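Local coordinates for cobalamin biosynthesis protein CobN (Mycobacterium tuberculosis, PDB 7C6O) that probably serves as the large, catalytic subunit of cobaltochelatase, which inserts cobalt into the corrin ring during cobalamin biosynthesis with ATP hydrolysis, at residues A[858-863]-A[901-906]; A[850-855]-A[892-897]; A[876-881]-A[932-937]; A[906-911]-A[922-927]. All coordinates share one frame; numbering follows the deposited sequence.

From the N terminus, the chain enters helix 853-874 through 850-855, which interaction 2 ties to the turn 892-897 between two later helices. Further along that helix, 858-863 packs on 901-906 in interaction 1; the segments of these two contacts alternate along the chain, so their loops cross. Interaction 3 pairs strand 880-885 with strand 935-940, and its loop crosses both of the earlier ones. Interaction 4 is nested inside it, closing a short hairpin, 907-911 with 918-923, entered directly from Gly906, the residue shared with interaction 1. Together they join two helices, the mixed sheet and the hairpin; Arg933 reaches Met924 and Leu905, linking the later contacts.

Interaction 1. Residues A[858-863]-A[901-906]; sequences AGVALA and VLALLG
Ala903 CB is the bump at the centre of this helix crossing, and it drops into a shallow hollow on helix 853-874 bounded by Gly859, Val860 and Ala863. Its methyl lies 3.8 Å from Ala863 CB and 3.9 Å from Val860 CA, close enough to lean on the backbone itself. On the Gly859 side the floor is bare main chain, with Gly859 O 4.1 Å from Ala903 CB. Val860 forms one wall: CG2, placed beside the backbone N by a chi1 of 170°, approaches Ala903 CB to 4.0 Å. Ala863 CB is the answering bump, meeting both Ala903 CB and the CD2 branch of Leu904, the latter at 3.8 Å; although the Leu904 side chain does not start out toward the other helix, its CD2 end comes round to the flank of Ala863. With such small residues at the crossing, the helix axes approach to 8.2 Å at -57°. No hydrogen bond spans the contact; its side-chain contacts are all apolar. Gly906, at positive phi, ends helix 896-905 in a Schellman motif. Leu904 and Val901 also lean on Val936 of strand 935-940, while Leu902 and Leu905 face helix 949-963, so helix 896-905 is wedged between two helices and the sheet.

Interaction 2. Residues A[850-855]-A[892-897]; sequences VPSRLA and RTAGDD
Pro851, preceded by a cis peptide bond, lies with its CA 4.3 Å from Gly895 CA, and beside it Ser852 N donates a hydrogen bond of 3.1 Å to Ala894 O. The same carbonyl also receives a CA-H...O contact from Pro851 CA, while Val850 CG1 rests 3.6 Å from Ala894 O. Ala855 CB presses into the turn as well, 3.2 Å from Ala894 O. Ser852 OG, set between its own backbone N and carbonyl carbon by a chi1 of 70°, reaches forward over the first turn of the helix to accept from Ala855 N at 3.1 Å and also lies against Ala894 CB. Across the turn, Thr893 OG1 accepts from Gly895 N and from Asp896 N, the latter bond almost straight at 176°, and is also engaged by Ser889 O. Asp896 bends its carboxylate back toward Ala855, with OD1 3.3 Å from Ala855 CA; OD2 is held by a salt bridge to Arg830 and a hydrogen bond from Asn1100. Gly895, at positive phi, lets its backbone lie directly against Pro851. The contact joins two helix starts: Ser852 N-caps helix 853-874, and an ST turn and ST motif at Thr893 lead through Gly895, the N-cap residue, into helix 896-905.

Interaction 3. Residues A[876-881]-A[932-937]; sequences RWPRSV and PRIDVT
Trp877 offers one face of its indole to Pro932, whose CD stands over the five-membered ring in a CH-pi contact, 3.6 Å from the centroid and 19° off the ring normal. The proline side chain runs roughly perpendicular to that of the tryptophan, CD over the ring face and CG nearer its rim, 3.7 Å from Trp877 CD1. Arg871 adds a cation-pi interaction with the same tryptophan, and Tyr973 packs against both Trp877 and Pro932. Next along the chain, Ile934 sends two methyls across the gap. CG2 is anti to the backbone N, with CG1 beside that N (chi1 -51°); both CG2 and CD1 rest on Pro878 O, each at 3.5 Å, CG2 continuing to Val881 CG2 and CD1 reaching Trp877 CB. Beyond this apolar part the backbones become parallel strands. Val881 N donates to Asp935 O at 2.9 Å and Val881 O accepts from Thr937 N at 2.9 Å, whereas Asp935 N reaches Arg879 O only weakly. Ser880 and Asp935 share one face of the sheet, Val881 and Val936 the other, which is covered by Leu904 and neighbours of helix 896-905. A water joins Ser880 OG to Thr937 OG1, at 2.6 Å from the former. The Asp935 carboxylate turns away to Arg994 and His977. Within the mixed sheet, these neighbouring parallel strands are joined through helices 887-893 and 896-905, the hairpin 907-923 and the short helix 926-929, a beta-alpha-beta type of crossover, as in alpha/beta folds, here enlarged by the hairpin.

Interaction 4. Residues A[906-911]-A[922-927]; sequences GVRPVW and APMQPA
Gly906 O accepts from Met924 N at 2.8 Å, the first of three backbone bonds that zip 906-911 to 922-927. Arg908 and Ala922 form the hydrogen-bonded antiparallel pair: Arg908 N gives to Ala922 O at 2.9 Å, and Arg908 O receives Ala922 N at 2.8 Å. Between the Gly906-Met924 bond and this pair, Val907 faces Pro923 as a non-hydrogen-bonded pair, a place where the missing proline N-H costs nothing. Gly906 O has a weak second donor in Arg933 NH1, and Met924 O is taken by Arg933 NH2. Among side chains, Met924 crosses Arg908 at about a right angle, its SD over one face of the guanidinium and 3.8 Å from Arg908 NH2. The arginine chain, bent at chi3 (-43°), brings NH2 there, and the same nitrogen makes a salt bridge to Glu928. Met924 CE reaches back to Val907 C at 3.7 Å, and Val910 CG2 touches Ala922 CB at 3.9 Å. Trp856 of helix 853-874 packs against Arg908 and Met924. The strand bonds thus satisfy Arg908 and Ala922 N and O, while Arg933 serves the carbonyls at the hairpin's open end; Glu928 probably balances the Arg908 charge and steadies its guanidinium, with Met924 SD covering one face.

Interaction 1. Residues A[858-863]-A[901-906]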
loop_
_atom_site.group_PDB
_atom_site.type_symbol
_atom_site.label_atom_id
_atom_site.label_comp_id
_atom_site.label_asym_id
_atom_site.label_seq_id
_atom_site.Cartn_x
_atom_site.Cartn_y
_atom_site.Cartn_z
ATOM N N ALA A 858 -1.278 1.807 -20.938
ATOM C CA ALA A 858 0.119 1.565 -20.597
ATOM C C ALA A 858 0.446 0.078 -20.608
ATOM O O ALA A 858 1.501 -0.326 -21.112
ATOM C CB ALA A 858 0.438 2.172 -19.230
ATOM N N GLY A 859 -0.443 -0.751 -20.060
ATOM C CA GLY A 859 -0.188 -2.182 -20.036
ATOM C C GLY A 859 -0.093 -2.783 -21.425
ATOM O O GLY A 859 0.740 -3.657 -21.678
ATOM N N VAL A 860 -0.951 -2.328 -22.343
ATOM C CA VAL A 860 -0.863 -2.775 -23.731
ATOM C C VAL A 860 0.479 -2.375 -24.331
ATOM O O VAL A 860 1.131 -3.169 -25.022
ATOM C CB VAL A 860 -2.042 -2.214 -24.551
ATOM C CG1 VAL A 860 -1.824 -2.465 -26.038
ATOM C CG2 VAL A 860 -3.355 -2.835 -24.092
ATOM N N ALA A 861 0.916 -1.141 -24.071
ATOM C CA ALA A 861 2.213 -0.694 -24.567
ATOM C C ALA A 861 3.350 -1.491 -23.940
ATOM O O ALA A 861 4.319 -1.841 -24.624
ATOM C CB ALA A 861 2.387 0.803 -24.306
ATOM N N LEU A 862 3.252 -1.790 -22.642
ATOM C CA LEU A 862 4.259 -2.628 -21.995
ATOM C C LEU A 862 4.300 -4.014 -22.627
ATOM O O LEU A 862 5.377 -4.537 -22.936
ATOM C CB LEU A 862 3.980 -2.726 -20.492
ATOM C CG LEU A 862 4.339 -1.504 -19.642
ATOM C CD1 LEU A 862 3.622 -1.546 -18.302
ATOM C CD2 LEU A 862 5.850 -1.422 -19.433
ATOM N N ALA A 863 3.130 -4.625 -22.827
ATOM C CA ALA A 863 3.068 -5.933 -23.473
ATOM C C ALA A 863 3.643 -5.879 -24.884
ATOM O O ALA A 863 4.490 -6.700 -25.252
ATOM C CB ALA A 863 1.625 -6.438 -23.498
ATOM N N VAL A 901 -0.585 -8.015 -17.968
ATOM C CA VAL A 901 -0.952 -9.428 -17.919
ATOM C C VAL A 901 -2.159 -9.693 -18.810
ATOM O O VAL A 901 -2.160 -10.621 -19.627
ATOM C CB VAL A 901 -1.223 -9.863 -16.467
ATOM C CG1 VAL A 901 -1.709 -11.305 -16.431
ATOM C CG2 VAL A 901 0.027 -9.695 -15.612
ATOM N N LEU A 902 -3.204 -8.876 -18.665
ATOM C CA LEU A 902 -4.401 -9.039 -19.484
ATOM C C LEU A 902 -4.083 -8.888 -20.968
ATOM O O LEU A 902 -4.583 -9.655 -21.799
ATOM C CB LEU A 902 -5.466 -8.030 -19.053
ATOM C CG LEU A 902 -6.033 -8.231 -17.644
ATOM C CD1 LEU A 902 -7.015 -7.128 -17.276
ATOM C CD2 LEU A 902 -6.698 -9.593 -17.533
ATOM N N ALA A 903 -3.243 -7.910 -21.318
ATOM C CA ALA A 903 -2.908 -7.689 -22.722
ATOM C C ALA A 903 -2.151 -8.875 -23.307
ATOM O O ALA A 903 -2.398 -9.274 -24.452
ATOM C CB ALA A 903 -2.093 -6.404 -22.875
ATOM N N LEU A 904 -1.221 -9.451 -22.542
ATOM C CA LEU A 904 -0.480 -10.608 -23.037
ATOM C C LEU A 904 -1.408 -11.792 -23.277
ATOM O O LEU A 904 -1.275 -12.504 -24.283
ATOM C CB LEU A 904 0.629 -10.980 -22.052
ATOM C CG LEU A 904 1.803 -10.003 -21.967
ATOM C CD1 LEU A 904 2.649 -10.279 -20.733
ATOM C CD2 LEU A 904 2.647 -10.088 -23.230
ATOM N N LEU A 905 -2.360 -12.014 -22.365
ATOM C CA LEU A 905 -3.345 -13.077 -22.527
ATOM C C LEU A 905 -4.330 -12.796 -23.654
ATOM O O LEU A 905 -4.970 -13.729 -24.148
ATOM C CB LEU A 905 -4.124 -13.279 -21.224
ATOM C CG LEU A 905 -3.328 -13.697 -19.988
ATOM C CD1 LEU A 905 -4.234 -13.756 -18.771
ATOM C CD2 LEU A 905 -2.650 -15.034 -20.220
ATOM N N GLY A 906 -4.474 -11.538 -24.063
ATOM C CA GLY A 906 -5.452 -11.193 -25.076
ATOM C C GLY A 906 -6.837 -10.951 -24.518
ATOM O O GLY A 906 -7.831 -11.311 -25.159
#

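Interaction 2. Residues A[850-855]-A[892-897]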
loop_
_atom_site.group_PDB
_atom_site.type_symbol
_atom_site.label_atom_id
_atom_site.label_comp_id
_atom_site.label_asym_id
_atom_site.label_seq_id
_atom_site.Cartn_x
_atom_site.Cartn_y
_atom_site.Cartn_z
ATOM N N VAL A 850 -9.214 -0.845 -10.862
ATOM C CA VAL A 850 -7.901 -1.036 -11.475
ATOM C C VAL A 850 -7.936 -2.306 -12.319
ATOM O O VAL A 850 -8.481 -3.331 -11.880
ATOM C CB VAL A 850 -6.782 -1.075 -10.418
ATOM C CG1 VAL A 850 -6.662 0.273 -9.720
ATOM C CG2 VAL A 850 -7.021 -2.173 -9.398
ATOM N N PRO A 851 -7.387 -2.290 -13.543
ATOM C CA PRO A 851 -6.726 -1.132 -14.152
ATOM C C PRO A 851 -7.693 -0.060 -14.648
ATOM O O PRO A 851 -8.791 -0.376 -15.112
ATOM C CB PRO A 851 -5.970 -1.748 -15.331
ATOM C CG PRO A 851 -6.801 -2.926 -15.714
ATOM C CD PRO A 851 -7.346 -3.473 -14.423
ATOM N N SER A 852 -7.280 1.200 -14.533
ATOM C CA SER A 852 -8.004 2.279 -15.180
ATOM C C SER A 852 -7.811 2.196 -16.692
ATOM O O SER A 852 -7.005 1.412 -17.204
ATOM C CB SER A 852 -7.528 3.636 -14.664
ATOM O OG SER A 852 -6.215 3.925 -15.119
ATOM N N ARG A 853 -8.566 3.023 -17.416
ATOM C CA ARG A 853 -8.408 3.066 -18.866
ATOM C C ARG A 853 -7.021 3.565 -19.253
ATOM O O ARG A 853 -6.429 3.081 -20.226
ATOM C CB ARG A 853 -9.498 3.939 -19.487
ATOM C CG ARG A 853 -10.898 3.357 -19.353
ATOM C CD ARG A 853 -11.936 4.224 -20.051
ATOM N NE ARG A 853 -13.268 3.627 -19.990
ATOM C CZ ARG A 853 -13.744 2.769 -20.887
ATOM N NH1 ARG A 853 -12.995 2.404 -21.920
ATOM N NH2 ARG A 853 -14.968 2.276 -20.754
ATOM N N LEU A 854 -6.479 4.530 -18.502
ATOM C CA LEU A 854 -5.120 4.986 -18.773
ATOM C C LEU A 854 -4.107 3.884 -18.492
ATOM O O LEU A 854 -3.135 3.722 -19.239
ATOM C CB LEU A 854 -4.795 6.230 -17.945
ATOM C CG LEU A 854 -5.448 7.542 -18.378
ATOM C CD1 LEU A 854 -4.967 8.685 -17.494
ATOM C CD2 LEU A 854 -5.150 7.824 -19.843
ATOM N N ALA A 855 -4.311 3.122 -17.414
ATOM C CA ALA A 855 -3.415 2.011 -17.119
ATOM C C ALA A 855 -3.530 0.910 -18.163
ATOM O O ALA A 855 -2.529 0.261 -18.489
ATOM C CB ALA A 855 -3.704 1.457 -15.723
ATOM N N ARG A 892 0.553 3.328 -7.650
ATOM C CA ARG A 892 1.239 4.432 -8.316
ATOM C C ARG A 892 0.694 4.676 -9.719
ATOM O O ARG A 892 0.687 5.820 -10.192
ATOM C CB ARG A 892 2.740 4.153 -8.417
ATOM C CG ARG A 892 3.532 4.144 -7.116
ATOM C CD ARG A 892 5.021 3.936 -7.435
ATOM N NE ARG A 892 5.857 3.830 -6.245
ATOM C CZ ARG A 892 6.701 2.833 -6.004
ATOM N NH1 ARG A 892 6.843 1.846 -6.881
ATOM N NH2 ARG A 892 7.418 2.833 -4.892
ATOM N N THR A 893 0.260 3.619 -10.407
ATOM C CA THR A 893 -0.073 3.688 -11.822
ATOM C C THR A 893 -1.540 3.431 -12.130
ATOM O O THR A 893 -1.936 3.570 -13.296
ATOM C CB THR A 893 0.757 2.669 -12.615
ATOM O OG1 THR A 893 0.330 1.347 -12.266
ATOM C CG2 THR A 893 2.238 2.814 -12.298
ATOM N N ALA A 894 -2.342 3.052 -11.137
ATOM C CA ALA A 894 -3.714 2.580 -11.318
ATOM C C ALA A 894 -3.778 1.284 -12.124
ATOM O O ALA A 894 -4.809 0.980 -12.732
ATOM C CB ALA A 894 -4.611 3.655 -11.950
ATOM N N GLY A 895 -2.687 0.513 -12.150
ATOM C CA GLY A 895 -2.753 -0.868 -12.591
ATOM C C GLY A 895 -2.032 -1.248 -13.873
ATOM O O GLY A 895 -2.505 -2.128 -14.599
ATOM N N ASP A 896 -0.882 -0.626 -14.153
ATOM C CA ASP A 896 -0.145 -0.938 -15.380
ATOM C C ASP A 896 0.209 -2.421 -15.460
ATOM O O ASP A 896 0.033 -3.054 -16.509
ATOM C CB ASP A 896 1.126 -0.094 -15.469
ATOM C CG ASP A 896 0.852 1.350 -15.834
ATOM O OD1 ASP A 896 -0.329 1.751 -15.867
ATOM O OD2 ASP A 896 1.829 2.086 -16.090
ATOM N N ASP A 897 0.742 -2.982 -14.368
ATOM C CA ASP A 897 1.118 -4.397 -14.348
ATOM C C ASP A 897 -0.069 -5.287 -14.686
ATOM O O ASP A 897 0.053 -6.245 -15.458
ATOM C CB ASP A 897 1.657 -4.792 -12.971
ATOM C CG ASP A 897 3.008 -4.190 -12.655
ATOM O OD1 ASP A 897 3.670 -3.635 -13.559
ATOM O OD2 ASP A 897 3.406 -4.289 -11.473
#

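Interaction 3. Residues A[876-881]-A[932-937]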
loop_
_atom_site.group_PDB
_atom_site.type_symbol
_atom_site.label_atom_id
_atom_site.label_comp_id
_atom_site.label_asym_id
_atom_site.label_seq_id
_atom_site.Cartn_x
_atom_site.Cartn_y
_atom_site.Cartn_z
ATOM N N ARG A 876 11.105 -15.118 -32.674
ATOM C CA ARG A 876 9.917 -15.888 -32.333
ATOM C C ARG A 876 9.289 -15.280 -31.089
ATOM O O ARG A 876 9.936 -14.537 -30.347
ATOM C CB ARG A 876 10.249 -17.365 -32.102
ATOM C CG ARG A 876 11.395 -17.593 -31.131
ATOM C CD ARG A 876 11.169 -18.846 -30.301
ATOM N NE ARG A 876 10.963 -20.027 -31.133
ATOM C CZ ARG A 876 10.462 -21.174 -30.688
ATOM N NH1 ARG A 876 10.107 -21.295 -29.414
ATOM N NH2 ARG A 876 10.306 -22.200 -31.515
ATOM N N TRP A 877 8.017 -15.606 -30.870
ATOM C CA TRP A 877 7.330 -15.132 -29.682
ATOM C C TRP A 877 7.826 -15.883 -28.448
ATOM O O TRP A 877 8.166 -17.067 -28.527
ATOM C CB TRP A 877 5.821 -15.323 -29.811
ATOM C CG TRP A 877 5.215 -14.702 -31.024
ATOM C CD1 TRP A 877 4.776 -15.349 -32.143
ATOM C CD2 TRP A 877 4.964 -13.310 -31.241
ATOM N NE1 TRP A 877 4.272 -14.445 -33.045
ATOM C CE2 TRP A 877 4.376 -13.185 -32.515
ATOM C CE3 TRP A 877 5.184 -12.155 -30.484
ATOM C CZ2 TRP A 877 4.006 -11.954 -33.049
ATOM C CZ3 TRP A 877 4.816 -10.933 -31.016
ATOM C CH2 TRP A 877 4.233 -10.842 -32.286
ATOM N N PRO A 878 7.873 -15.221 -27.293
ATOM C CA PRO A 878 8.133 -15.954 -26.051
ATOM C C PRO A 878 6.930 -16.811 -25.687
ATOM O O PRO A 878 5.782 -16.375 -25.795
ATOM C CB PRO A 878 8.366 -14.840 -25.024
ATOM C CG PRO A 878 7.543 -13.704 -25.536
ATOM C CD PRO A 878 7.603 -13.792 -27.047
ATOM N N ARG A 879 7.204 -18.049 -25.273
ATOM C CA ARG A 879 6.116 -18.955 -24.914
ATOM C C ARG A 879 5.413 -18.505 -23.640
ATOM O O ARG A 879 4.198 -18.695 -23.503
ATOM C CB ARG A 879 6.648 -20.379 -24.751
ATOM C CG ARG A 879 7.691 -20.522 -23.654
ATOM C CD ARG A 879 8.354 -21.889 -23.655
ATOM N NE ARG A 879 9.508 -21.916 -22.760
ATOM C CZ ARG A 879 10.718 -21.474 -23.092
ATOM N NH1 ARG A 879 10.932 -20.970 -24.299
ATOM N NH2 ARG A 879 11.715 -21.533 -22.218
ATOM N N SER A 880 6.152 -17.902 -22.712
ATOM C CA SER A 880 5.598 -17.489 -21.433
ATOM C C SER A 880 6.406 -16.325 -20.882
ATOM O O SER A 880 7.633 -16.286 -21.018
ATOM C CB SER A 880 5.588 -18.645 -20.426
ATOM O OG SER A 880 5.092 -18.214 -19.172
ATOM N N VAL A 881 5.706 -15.382 -20.260
ATOM C CA VAL A 881 6.315 -14.250 -19.574
ATOM C C VAL A 881 6.061 -14.413 -18.083
ATOM O O VAL A 881 4.926 -14.670 -17.667
ATOM C CB VAL A 881 5.746 -12.912 -20.079
ATOM C CG1 VAL A 881 6.266 -11.757 -19.234
ATOM C CG2 VAL A 881 6.084 -12.708 -21.553
ATOM N N PRO A 932 -0.143 -14.758 -31.101
ATOM C CA PRO A 932 -0.633 -15.757 -30.146
ATOM C C PRO A 932 -0.900 -15.142 -28.783
ATOM O O PRO A 932 -0.277 -14.154 -28.385
ATOM C CB PRO A 932 0.510 -16.777 -30.070
ATOM C CG PRO A 932 1.329 -16.543 -31.287
ATOM C CD PRO A 932 1.210 -15.086 -31.587
ATOM N N ARG A 933 -1.851 -15.738 -28.070
ATOM C CA ARG A 933 -1.978 -15.466 -26.646
ATOM C C ARG A 933 -0.727 -15.964 -25.938
ATOM O O ARG A 933 -0.361 -17.138 -26.059
ATOM C CB ARG A 933 -3.224 -16.146 -26.078
ATOM C CG ARG A 933 -4.517 -15.776 -26.783
ATOM C CD ARG A 933 -5.734 -16.267 -26.014
ATOM N NE ARG A 933 -6.947 -16.187 -26.822
ATOM C CZ ARG A 933 -7.669 -15.083 -26.985
ATOM N NH1 ARG A 933 -7.304 -13.954 -26.391
ATOM N NH2 ARG A 933 -8.755 -15.106 -27.746
ATOM N N ILE A 934 -0.057 -15.068 -25.223
ATOM C CA ILE A 934 1.181 -15.398 -24.529
ATOM C C ILE A 934 0.838 -15.846 -23.115
ATOM O O ILE A 934 0.052 -15.191 -22.421
ATOM C CB ILE A 934 2.139 -14.194 -24.511
ATOM C CG1 ILE A 934 2.325 -13.626 -25.925
ATOM C CG2 ILE A 934 3.477 -14.585 -23.903
ATOM C CD1 ILE A 934 3.000 -14.574 -26.902
ATOM N N ASP A 935 1.419 -16.964 -22.688
ATOM C CA ASP A 935 1.219 -17.433 -21.325
ATOM C C ASP A 935 1.893 -16.480 -20.343
ATOM O O ASP A 935 2.912 -15.855 -20.649
ATOM C CB ASP A 935 1.774 -18.850 -21.162
ATOM C CG ASP A 935 1.049 -19.649 -20.089
ATOM O OD1 ASP A 935 0.181 -19.086 -19.391
ATOM O OD2 ASP A 935 1.344 -20.854 -19.950
ATOM N N VAL A 936 1.304 -16.352 -19.158
ATOM C CA VAL A 936 1.832 -15.463 -18.128
ATOM C C VAL A 936 1.826 -16.190 -16.792
ATOM O O VAL A 936 0.799 -16.745 -16.386
ATOM C CB VAL A 936 1.030 -14.150 -18.018
ATOM C CG1 VAL A 936 1.638 -13.253 -16.944
ATOM C CG2 VAL A 936 0.984 -13.423 -19.351
ATOM N N THR A 937 2.969 -16.190 -16.113
ATOM C CA THR A 937 3.067 -16.586 -14.715
ATOM C C THR A 937 3.288 -15.331 -13.886
ATOM O O THR A 937 4.187 -14.538 -14.184
ATOM C CB THR A 937 4.208 -17.584 -14.490
ATOM O OG1 THR A 937 3.895 -18.822 -15.139
ATOM C CG2 THR A 937 4.408 -17.839 -13.005
HETATM O O HOH W 1 4.953 -20.003 -17.279
#

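Interaction 4. Residues A[906-911]-A[922-927]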
loop_
_atom_site.group_PDB
_atom_site.type_symbol
_atom_site.label_atom_id
_atom_site.label_comp_id
_atom_site.label_asym_id
_atom_site.label_seq_id
_atom_site.Cartn_x
_atom_site.Cartn_y
_atom_site.Cartn_z
ATOM N N GLY A 906 -4.474 -11.538 -24.063
ATOM C CA GLY A 906 -5.452 -11.193 -25.076
ATOM C C GLY A 906 -6.837 -10.951 -24.518
ATOM O O GLY A 906 -7.831 -11.311 -25.159
ATOM N N VAL A 907 -6.928 -10.353 -23.333
ATOM C CA VAL A 907 -8.194 -10.110 -22.652
ATOM C C VAL A 907 -8.291 -8.626 -22.338
ATOM O O VAL A 907 -7.346 -8.035 -21.802
ATOM C CB VAL A 907 -8.316 -10.947 -21.366
ATOM C CG1 VAL A 907 -9.609 -10.620 -20.633
ATOM C CG2 VAL A 907 -8.249 -12.418 -21.695
ATOM N N ARG A 908 -9.431 -8.032 -22.665
ATOM C CA ARG A 908 -9.705 -6.625 -22.424
ATOM C C ARG A 908 -10.563 -6.457 -21.177
ATOM O O ARG A 908 -11.474 -7.260 -20.938
ATOM C CB ARG A 908 -10.428 -6.011 -23.624
ATOM C CG ARG A 908 -10.396 -4.495 -23.675
ATOM C CD ARG A 908 -11.309 -3.967 -24.769
ATOM N NE ARG A 908 -11.191 -4.747 -25.996
ATOM C CZ ARG A 908 -10.308 -4.504 -26.958
ATOM N NH1 ARG A 908 -9.456 -3.495 -26.841
ATOM N NH2 ARG A 908 -10.277 -5.272 -28.040
ATOM N N PRO A 909 -10.293 -5.446 -20.356
ATOM C CA PRO A 909 -11.192 -5.145 -19.240
ATOM C C PRO A 909 -12.486 -4.521 -19.739
ATOM O O PRO A 909 -12.557 -3.956 -20.832
ATOM C CB PRO A 909 -10.395 -4.150 -18.385
ATOM C CG PRO A 909 -8.994 -4.169 -18.931
ATOM C CD PRO A 909 -9.116 -4.562 -20.366
ATOM N N VAL A 910 -13.520 -4.638 -18.910
ATOM C CA VAL A 910 -14.824 -4.034 -19.165
ATOM C C VAL A 910 -15.148 -3.128 -17.986
ATOM O O VAL A 910 -15.214 -3.592 -16.841
ATOM C CB VAL A 910 -15.921 -5.094 -19.364
ATOM C CG1 VAL A 910 -17.273 -4.428 -19.568
ATOM C CG2 VAL A 910 -15.584 -5.987 -20.546
ATOM N N TRP A 911 -15.339 -1.842 -18.264
ATOM C CA TRP A 911 -15.566 -0.844 -17.230
ATOM C C TRP A 911 -17.035 -0.451 -17.156
ATOM O O TRP A 911 -17.745 -0.422 -18.164
ATOM C CB TRP A 911 -14.735 0.416 -17.487
ATOM C CG TRP A 911 -13.253 0.236 -17.349
ATOM C CD1 TRP A 911 -12.510 0.395 -16.216
ATOM C CD2 TRP A 911 -12.332 -0.114 -18.388
ATOM N NE1 TRP A 911 -11.182 0.156 -16.483
ATOM C CE2 TRP A 911 -11.046 -0.157 -17.809
ATOM C CE3 TRP A 911 -12.469 -0.399 -19.751
ATOM C CZ2 TRP A 911 -9.906 -0.476 -18.546
ATOM C CZ3 TRP A 911 -11.337 -0.714 -20.480
ATOM C CH2 TRP A 911 -10.071 -0.751 -19.876
ATOM N N ALA A 922 -13.390 -9.305 -21.410
ATOM C CA ALA A 922 -13.812 -9.629 -22.765
ATOM C C ALA A 922 -12.618 -10.105 -23.580
ATOM O O ALA A 922 -11.724 -9.311 -23.895
ATOM C CB ALA A 922 -14.470 -8.419 -23.432
ATOM N N PRO A 923 -12.562 -11.387 -23.937
ATOM C CA PRO A 923 -11.427 -11.876 -24.726
ATOM C C PRO A 923 -11.434 -11.296 -26.130
ATOM O O PRO A 923 -12.474 -11.222 -26.787
ATOM C CB PRO A 923 -11.639 -13.395 -24.748
ATOM C CG PRO A 923 -13.110 -13.564 -24.558
ATOM C CD PRO A 923 -13.527 -12.456 -23.630
ATOM N N MET A 924 -10.258 -10.870 -26.580
ATOM C CA MET A 924 -10.088 -10.454 -27.963
ATOM C C MET A 924 -9.862 -11.681 -28.835
ATOM O O MET A 924 -9.212 -12.643 -28.419
ATOM C CB MET A 924 -8.909 -9.493 -28.102
ATOM C CG MET A 924 -8.809 -8.455 -27.005
ATOM S SD MET A 924 -7.314 -7.462 -27.173
ATOM C CE MET A 924 -7.016 -7.016 -25.468
ATOM N N GLN A 925 -10.403 -11.644 -30.047
ATOM C CA GLN A 925 -10.247 -12.800 -30.914
ATOM C C GLN A 925 -8.856 -12.816 -31.545
ATOM O O GLN A 925 -8.215 -11.769 -31.679
ATOM C CB GLN A 925 -11.320 -12.798 -31.997
ATOM C CG GLN A 925 -12.729 -12.966 -31.446
ATOM C CD GLN A 925 -12.870 -14.198 -30.564
ATOM O OE1 GLN A 925 -12.429 -15.290 -30.925
ATOM N NE2 GLN A 925 -13.482 -14.023 -29.396
ATOM N N PRO A 926 -8.359 -14.003 -31.918
ATOM C CA PRO A 926 -7.002 -14.090 -32.490
ATOM C C PRO A 926 -6.769 -13.178 -33.682
ATOM O O PRO A 926 -5.664 -12.642 -33.835
ATOM C CB PRO A 926 -6.893 -15.570 -32.883
ATOM C CG PRO A 926 -7.801 -16.270 -31.939
ATOM C CD PRO A 926 -8.956 -15.334 -31.709
ATOM N N ALA A 927 -7.780 -12.985 -34.532
ATOM C CA ALA A 927 -7.620 -12.103 -35.684
ATOM C C ALA A 927 -7.358 -10.666 -35.248
ATOM O O ALA A 927 -6.557 -9.957 -35.870
ATOM C CB ALA A 927 -8.859 -12.180 -36.578
#